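Local coordinates for putative exported protein (Bordetella pertussis Tohama I, PDB 2PFZ) that binds pyroglutamic acid as a periplasmic solute receptor and probably delivers it to a tripartite ATP-independent transporter of the membrane, at residues Asn18-Gln21 with Phe22-Val26; Gly271-Glu274 with Val275-Met279; Arg278-Asp281 with Asp282-Lys285. All coordinates share one frame; numbering follows the deposited sequence.

Contact 1 of 3, residues Asn18-Gln21 with Phe22-Val26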
loop_
_atom_site.group_PDB
_atom_site.type_symbol
_atom_site.label_atom_id
_atom_site.label_comp_id
_atom_site.label_asym_id
_atom_site.label_seq_id
_atom_site.Cartn_x
_atom_site.Cartn_y
_atom_site.Cartn_z
ATOM N N ASN A 18 -10.654 3.441 -8.206
ATOM C CA ASN A 18 -9.819 3.344 -9.425
ATOM C C ASN A 18 -10.045 2.004 -10.127
ATOM O O ASN A 18 -10.125 1.931 -11.375
ATOM C CB ASN A 18 -8.324 3.508 -9.082
ATOM C CG ASN A 18 -7.455 3.724 -10.288
ATOM O OD1 ASN A 18 -7.802 4.476 -11.202
ATOM N ND2 ASN A 18 -6.300 3.096 -10.289
ATOM N N LEU A 19 -10.095 0.931 -9.328
ATOM C CA LEU A 19 -10.282 -0.423 -9.890
ATOM C C LEU A 19 -11.614 -0.513 -10.638
ATOM O O LEU A 19 -11.723 -1.213 -11.656
ATOM C CB LEU A 19 -10.258 -1.499 -8.797
ATOM C CG LEU A 19 -8.866 -1.924 -8.319
ATOM C CD1 LEU A 19 -8.989 -2.640 -6.954
ATOM C CD2 LEU A 19 -8.222 -2.841 -9.342
ATOM N N THR A 20 -12.614 0.176 -10.098
ATOM C CA THR A 20 -13.964 0.232 -10.678
ATOM C C THR A 20 -13.923 0.874 -12.074
ATOM O O THR A 20 -14.507 0.346 -13.032
ATOM C CB THR A 20 -14.958 0.914 -9.707
ATOM O OG1 THR A 20 -15.069 0.116 -8.521
ATOM C CG2 THR A 20 -16.356 1.047 -10.322
ATOM N N GLN A 21 -13.197 1.979 -12.199
ATOM C CA GLN A 21 -12.984 2.600 -13.516
ATOM C C GLN A 21 -12.146 1.716 -14.437
ATOM O O GLN A 21 -12.401 1.650 -15.644
ATOM C CB GLN A 21 -12.347 3.986 -13.383
ATOM C CG GLN A 21 -12.347 4.806 -14.688
ATOM C CD GLN A 21 -13.712 4.865 -15.371
ATOM O OE1 GLN A 21 -13.875 4.390 -16.502
ATOM N NE2 GLN A 21 -14.699 5.429 -14.688
ATOM N N PHE A 22 -11.140 1.053 -13.862
ATOM C CA PHE A 22 -10.277 0.121 -14.584
ATOM C C PHE A 22 -11.101 -0.980 -15.238
ATOM O O PHE A 22 -10.920 -1.256 -16.428
ATOM C CB PHE A 22 -9.243 -0.478 -13.622
ATOM C CG PHE A 22 -8.535 -1.702 -14.148
ATOM C CD1 PHE A 22 -7.641 -1.610 -15.198
ATOM C CD2 PHE A 22 -8.745 -2.951 -13.553
ATOM C CE1 PHE A 22 -6.981 -2.733 -15.683
ATOM C CE2 PHE A 22 -8.111 -4.102 -14.048
ATOM C CZ PHE A 22 -7.218 -3.987 -15.103
ATOM N N VAL A 23 -12.013 -1.600 -14.484
ATOM C CA VAL A 23 -12.761 -2.726 -15.049
ATOM C C VAL A 23 -13.663 -2.226 -16.195
ATOM O O VAL A 23 -13.820 -2.918 -17.206
ATOM C CB VAL A 23 -13.520 -3.604 -13.988
ATOM C CG1 VAL A 23 -12.578 -4.255 -13.021
ATOM C CG2 VAL A 23 -14.548 -2.797 -13.230
ATOM N N LYS A 24 -14.232 -1.026 -16.032
ATOM C CA LYS A 24 -14.965 -0.333 -17.098
ATOM C C LYS A 24 -14.094 -0.054 -18.332
ATOM O O LYS A 24 -14.560 -0.205 -19.451
ATOM C CB LYS A 24 -15.567 0.986 -16.589
ATOM C CG LYS A 24 -16.616 0.833 -15.492
ATOM C CD LYS A 24 -17.198 2.165 -15.094
ATOM C CE LYS A 24 -18.173 1.990 -13.921
ATOM N NZ LYS A 24 -18.700 3.288 -13.399
ATOM N N ASP A 25 -12.840 0.360 -18.133
ATOM C CA ASP A 25 -11.906 0.578 -19.241
ATOM C C ASP A 25 -11.561 -0.722 -19.974
ATOM O O ASP A 25 -11.444 -0.731 -21.194
ATOM C CB ASP A 25 -10.612 1.259 -18.766
ATOM C CG ASP A 25 -10.813 2.722 -18.352
ATOM O OD1 ASP A 25 -11.934 3.272 -18.507
ATOM O OD2 ASP A 25 -9.833 3.324 -17.845
ATOM N N VAL A 26 -11.386 -1.817 -19.233
ATOM C CA VAL A 26 -11.062 -3.105 -19.868
ATOM C C VAL A 26 -12.230 -3.591 -20.730
ATOM O O VAL A 26 -12.011 -4.099 -21.836
ATOM C CB VAL A 26 -10.698 -4.209 -18.843
ATOM C CG1 VAL A 26 -10.405 -5.537 -19.575
ATOM C CG2 VAL A 26 -9.498 -3.807 -18.012
#
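Leu19 and Phe22, one turn apart, meet on the inner face of helix 14-30, the crossover helix of a beta-alpha-beta unit whose parallel strands are 2-6 and 35-39. It is a unit of the type II periplasmic binding protein fold, and here the helix has one tightly packed side and one loose side. On the packed side, Leu19 CD2 lies 4.2 Å from Phe22 CD2. The carbonyl oxygen of Leu19 sits at the edge of the Phe22 ring, near its plane, and Phe22 CB is 3.2 Å from that oxygen. Phe22 CG is anti to the backbone N (chi1 165°), and the ring leads away from residues 18-21. Val26, one turn on within 22-26, places CG2 3.5 Å above the plane of the Phe22 ring, offset toward the rim. Tyr115 of strand 111-118 meets the ring edge-to-face, while Leu38 touches Leu19. The polar groups nearby are also engaged: Asp25 OD2 forms a salt bridge with Arg238 of helix 222-256, and Asn18 binds Arg238 through OD1 and Ala235 O through ND2.

In the backbone, Phe22 N to Asn18 O is a 2.8 Å hydrogen bond, whereas Lys24 N to Thr20 O stretches to 3.3 Å and is weak. On this looser side, exposed Lys24 runs alongside Thr20, both pointing the same way. Lys24 CG lies 3.3 Å from Thr20 O, and the chain, extended beyond CG, brings its aliphatic CE to 4.1 Å from Thr20 CG2. The Thr20 hydroxyl turns instead to Val16 O, one turn back. Packing tightens again where the helix turns from Lys24 back to strand 35-39: Val23, resting on Ile36 and Leu38, holds CG2 3.1 Å from Thr20 O.

Contact 2 of 3, residues Gly271-Glu274 with Val275-Met279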
loop_
_atom_site.group_PDB
_atom_site.type_symbol
_atom_site.label_atom_id
_atom_site.label_comp_id
_atom_site.label_asym_id
_atom_site.label_seq_id
_atom_site.Cartn_x
_atom_site.Cartn_y
_atom_site.Cartn_z
ATOM N N GLY A 271 14.263 11.147 14.640
ATOM C CA GLY A 271 14.192 9.844 15.314
ATOM C C GLY A 271 13.707 8.730 14.387
ATOM O O GLY A 271 14.273 7.623 14.360
ATOM N N LEU A 272 12.669 9.025 13.618
ATOM C CA LEU A 272 12.127 8.042 12.677
ATOM C C LEU A 272 13.061 7.834 11.501
ATOM O O LEU A 272 13.107 6.746 10.919
ATOM C CB LEU A 272 10.737 8.457 12.207
ATOM C CG LEU A 272 9.620 8.379 13.264
ATOM C CD1 LEU A 272 8.335 8.913 12.705
ATOM C CD2 LEU A 272 9.403 6.957 13.776
ATOM N N THR A 273 13.823 8.875 11.154
ATOM C CA THR A 273 14.873 8.748 10.138
ATOM C C THR A 273 15.933 7.749 10.599
ATOM O O THR A 273 16.372 6.873 9.823
ATOM C CB THR A 273 15.495 10.134 9.806
ATOM O OG1 THR A 273 14.507 10.935 9.139
ATOM C CG2 THR A 273 16.743 10.010 8.872
ATOM N N GLU A 274 16.325 7.862 11.872
ATOM C CA GLU A 274 17.285 6.918 12.455
ATOM C C GLU A 274 16.767 5.473 12.377
ATOM O O GLU A 274 17.514 4.576 11.977
ATOM C CB GLU A 274 17.701 7.329 13.886
ATOM C CG GLU A 274 19.068 6.751 14.353
ATOM C CD GLU A 274 20.260 7.221 13.496
ATOM O OE1 GLU A 274 20.058 8.047 12.582
ATOM O OE2 GLU A 274 21.406 6.758 13.715
ATOM N N VAL A 275 15.492 5.267 12.705
ATOM C CA VAL A 275 14.806 3.963 12.525
ATOM C C VAL A 275 14.855 3.521 11.060
ATOM O O VAL A 275 15.219 2.380 10.748
ATOM C CB VAL A 275 13.311 4.025 12.985
ATOM C CG1 VAL A 275 12.554 2.732 12.618
ATOM C CG2 VAL A 275 13.187 4.318 14.511
ATOM N N GLY A 276 14.507 4.441 10.170
ATOM C CA GLY A 276 14.592 4.194 8.723
ATOM C C GLY A 276 15.980 3.750 8.245
ATOM O O GLY A 276 16.078 2.827 7.430
ATOM N N LYS A 277 17.042 4.417 8.715
ATOM C CA LYS A 277 18.421 4.067 8.314
ATOM C C LYS A 277 18.822 2.680 8.813
ATOM O O LYS A 277 19.460 1.911 8.099
ATOM C CB LYS A 277 19.438 5.098 8.791
ATOM C CG LYS A 277 19.404 6.396 7.995
ATOM C CD LYS A 277 20.820 6.936 7.805
ATOM C CE LYS A 277 21.232 7.913 8.899
ATOM N NZ LYS A 277 20.925 9.316 8.476
ATOM N N ARG A 278 18.432 2.370 10.042
ATOM C CA ARG A 278 18.587 1.019 10.576
ATOM C C ARG A 278 17.848 0.001 9.698
ATOM O O ARG A 278 18.421 -1.015 9.288
ATOM C CB ARG A 278 18.059 0.985 12.008
ATOM C CG ARG A 278 17.848 -0.379 12.594
ATOM C CD ARG A 278 16.580 -0.389 13.446
ATOM N NE ARG A 278 16.264 0.893 14.118
ATOM C CZ ARG A 278 16.872 1.367 15.207
ATOM N NH1 ARG A 278 17.859 0.686 15.777
ATOM N NH2 ARG A 278 16.501 2.537 15.722
ATOM N N MET A 279 16.590 0.277 9.382
ATOM C CA MET A 279 15.823 -0.647 8.527
ATOM C C MET A 279 16.365 -0.788 7.095
ATOM O O MET A 279 16.262 -1.871 6.498
ATOM C CB MET A 279 14.336 -0.275 8.519
ATOM C CG MET A 279 13.655 -0.531 9.869
ATOM S SD MET A 279 11.917 -0.078 9.823
ATOM C CE MET A 279 11.208 -1.457 8.912
#
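Glu274 and Lys277 approach each other on the exposed face of helix 266-287, a long helix near the C-terminal end of this type II periplasmic binding protein fold. Three kinds of interaction make up the contact.

The first is alpha-helical hydrogen bonding, four i-to-i+4 bonds in succession. Gly276 N to Leu272 O and Lys277 N to Thr273 O both measure 2.8 Å, and Val275 N to Gly271 O and Arg278 N to Glu274 O are longer at 3.1 Å. The N-H...O angle of the last, 169°, is nearly straight, so its greater length does not come from a bent bond.

The second is electrostatic, and it stops short of a salt bridge. Glu274 OE1 stands 4.4 Å from Lys277 NZ, and the closer approach is to the carbon before it, with Glu274 OE1 3.9 Å from Lys277 CE. The lysine chain bends at chi2, chi3 and chi4, which folds the ammonium back over the preceding turn, toward the methyl of Thr273. Lys277 and Thr273 also touch a crystal neighbour, so this folded shape may owe something to the lattice. The Thr273 hydroxyl bonds back to Lys269 O.

The third is a methyl-to-carbonyl approach. Val275 CG1 is anti to the backbone N (chi1 172°), which leaves CG2 beside that N and 3.5 Å from Gly271 O.

The buried side of the helix has its setting outside the contact: Leu272 rests on Phe83 and Val133, while Met279 lies against Val147, Ile151 and Leu154 of helix 146-155. Within 275-279 itself, Val275 CG2 also neighbours the exposed Arg278, the methyl lying at the edge of the guanidinium and in its plane.

Contact 3 of 3, residues Arg278-Asp281 with Asp282-Lys285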
loop_
_atom_site.group_PDB
_atom_site.type_symbol
_atom_site.label_atom_id
_atom_site.label_comp_id
_atom_site.label_asym_id
_atom_site.label_seq_id
_atom_site.Cartn_x
_atom_site.Cartn_y
_atom_site.Cartn_z
ATOM N N ARG A 278 18.432 2.370 10.042
ATOM C CA ARG A 278 18.587 1.019 10.576
ATOM C C ARG A 278 17.848 0.001 9.698
ATOM O O ARG A 278 18.421 -1.015 9.288
ATOM C CB ARG A 278 18.059 0.985 12.008
ATOM C CG ARG A 278 17.848 -0.379 12.594
ATOM C CD ARG A 278 16.580 -0.389 13.446
ATOM N NE ARG A 278 16.264 0.893 14.118
ATOM C CZ ARG A 278 16.872 1.367 15.207
ATOM N NH1 ARG A 278 17.859 0.686 15.777
ATOM N NH2 ARG A 278 16.501 2.537 15.722
ATOM N N MET A 279 16.590 0.277 9.382
ATOM C CA MET A 279 15.823 -0.647 8.527
ATOM C C MET A 279 16.365 -0.788 7.095
ATOM O O MET A 279 16.262 -1.871 6.498
ATOM C CB MET A 279 14.336 -0.275 8.519
ATOM C CG MET A 279 13.655 -0.531 9.869
ATOM S SD MET A 279 11.917 -0.078 9.823
ATOM C CE MET A 279 11.208 -1.457 8.912
ATOM N N LEU A 280 16.935 0.285 6.548
ATOM C CA LEU A 280 17.543 0.234 5.209
ATOM C C LEU A 280 18.832 -0.585 5.250
ATOM O O LEU A 280 19.087 -1.396 4.346
ATOM C CB LEU A 280 17.841 1.647 4.666
ATOM C CG LEU A 280 18.629 1.721 3.328
ATOM C CD1 LEU A 280 17.900 1.003 2.202
ATOM C CD2 LEU A 280 18.866 3.180 2.927
ATOM N N ASP A 281 19.636 -0.378 6.300
ATOM C CA ASP A 281 20.806 -1.237 6.510
ATOM C C ASP A 281 20.404 -2.725 6.559
ATOM O O ASP A 281 20.950 -3.566 5.813
ATOM C CB ASP A 281 21.597 -0.837 7.760
ATOM C CG ASP A 281 22.902 -1.603 7.873
ATOM O OD1 ASP A 281 23.756 -1.438 6.991
ATOM O OD2 ASP A 281 23.056 -2.387 8.830
ATOM N N ASP A 282 19.427 -3.048 7.398
ATOM C CA ASP A 282 18.956 -4.415 7.517
ATOM C C ASP A 282 18.499 -4.917 6.141
ATOM O O ASP A 282 18.809 -6.050 5.742
ATOM C CB ASP A 282 17.761 -4.491 8.486
ATOM C CG ASP A 282 18.135 -4.275 9.934
ATOM O OD1 ASP A 282 19.324 -4.354 10.269
ATOM O OD2 ASP A 282 17.203 -4.041 10.750
ATOM N N TRP A 283 17.779 -4.063 5.417
ATOM C CA TRP A 283 17.198 -4.428 4.112
ATOM C C TRP A 283 18.303 -4.711 3.089
ATOM O O TRP A 283 18.281 -5.734 2.405
ATOM C CB TRP A 283 16.236 -3.328 3.619
ATOM C CG TRP A 283 15.543 -3.690 2.323
ATOM C CD1 TRP A 283 14.451 -4.488 2.172
ATOM C CD2 TRP A 283 15.929 -3.282 1.011
ATOM N NE1 TRP A 283 14.118 -4.598 0.840
ATOM C CE2 TRP A 283 15.008 -3.859 0.106
ATOM C CE3 TRP A 283 16.965 -2.478 0.508
ATOM C CZ2 TRP A 283 15.086 -3.653 -1.274
ATOM C CZ3 TRP A 283 17.054 -2.291 -0.862
ATOM C CH2 TRP A 283 16.108 -2.868 -1.737
ATOM N N LEU A 284 19.295 -3.823 3.020
ATOM C CA LEU A 284 20.450 -4.028 2.142
ATOM C C LEU A 284 21.128 -5.377 2.427
ATOM O O LEU A 284 21.454 -6.136 1.505
ATOM C CB LEU A 284 21.420 -2.860 2.297
ATOM C CG LEU A 284 21.554 -1.715 1.271
ATOM C CD1 LEU A 284 20.594 -1.758 0.111
ATOM C CD2 LEU A 284 21.585 -0.312 1.905
ATOM N N LYS A 285 21.277 -5.699 3.706
ATOM C CA LYS A 285 21.848 -6.985 4.120
ATOM C C LYS A 285 21.013 -8.192 3.688
ATOM O O LYS A 285 21.573 -9.178 3.199
ATOM C CB LYS A 285 22.110 -6.998 5.633
ATOM C CG LYS A 285 23.349 -6.199 6.019
ATOM C CD LYS A 285 23.507 -6.115 7.528
ATOM C CE LYS A 285 24.596 -5.116 7.899
ATOM N NZ LYS A 285 24.470 -4.759 9.335
#
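Asp281 swings its carboxylate away from the backbone N (chi1 -172°), and Lys285, one turn later, sends out a chain that stays extended beyond CG; these torsions bring the two charged ends within reach of each other. The result is a salt bridge of 2.8 Å between Lys285 NZ and Asp281 OD2. The nitrogen reaches the syn side of that oxygen, 19° out of the carboxylate plane. Lys285 CE follows at 3.3 Å from Asp281 OD2, so the lysine end lies close against this one oxygen, with OD1 farther off. A second carboxylate stands near, Asp282 OD1 being 4.5 Å from Asp281 OD2; the ammonium bound to Asp281 OD2 would be expected to offset part of that repulsion. The backbone ties the same pair, with Lys285 N bonded to Asp281 O at 3.0 Å.

A different face of the helix carries the apolar pairs. Leu280 CG lies 3.9 Å from Leu284 CD2, and the two side chains run obliquely to one another. Leu280 CD1 also reaches Trp283, 4.0 Å from CE3 of the indole. Leu284 departs from staggered geometry, its chi2 of 4° being nearly eclipsed, which suggests some strain or a less certain side-chain position.

Around this part of helix 266-287, Trp283 leans on the loop residues Glu77 and Leu78 and donates its NE1 hydrogen to Pro74 O, while Met279 touches Leu81. Helix 289-299 receives Leu280 on Ile295 and Leu284 on Gln292.

In the fold
Contacts 2 and 3 are overlapping pieces of helix 266-287, sharing Arg278 and Met279, with centres 10 Å apart; contact 1 lies on helix 14-30 across the chain's centre, about 37 to 38 Å from both, centre to centre. All three are partly buried, none wholly core or surface. Their polar chemistry differs: contact 1 sends Asn18 and Asp25 to helix 222-256, contact 3 pairs opposite charges within its own helix, and contact 2 leaves them too far apart for a salt bridge. The surroundings differ too: contact 1 meets strands 35-39 and 111-118 and helix 222-256, contacts 2 and 3 both meet helix 146-155 and loops, and contact 3 alone meets helix 289-299.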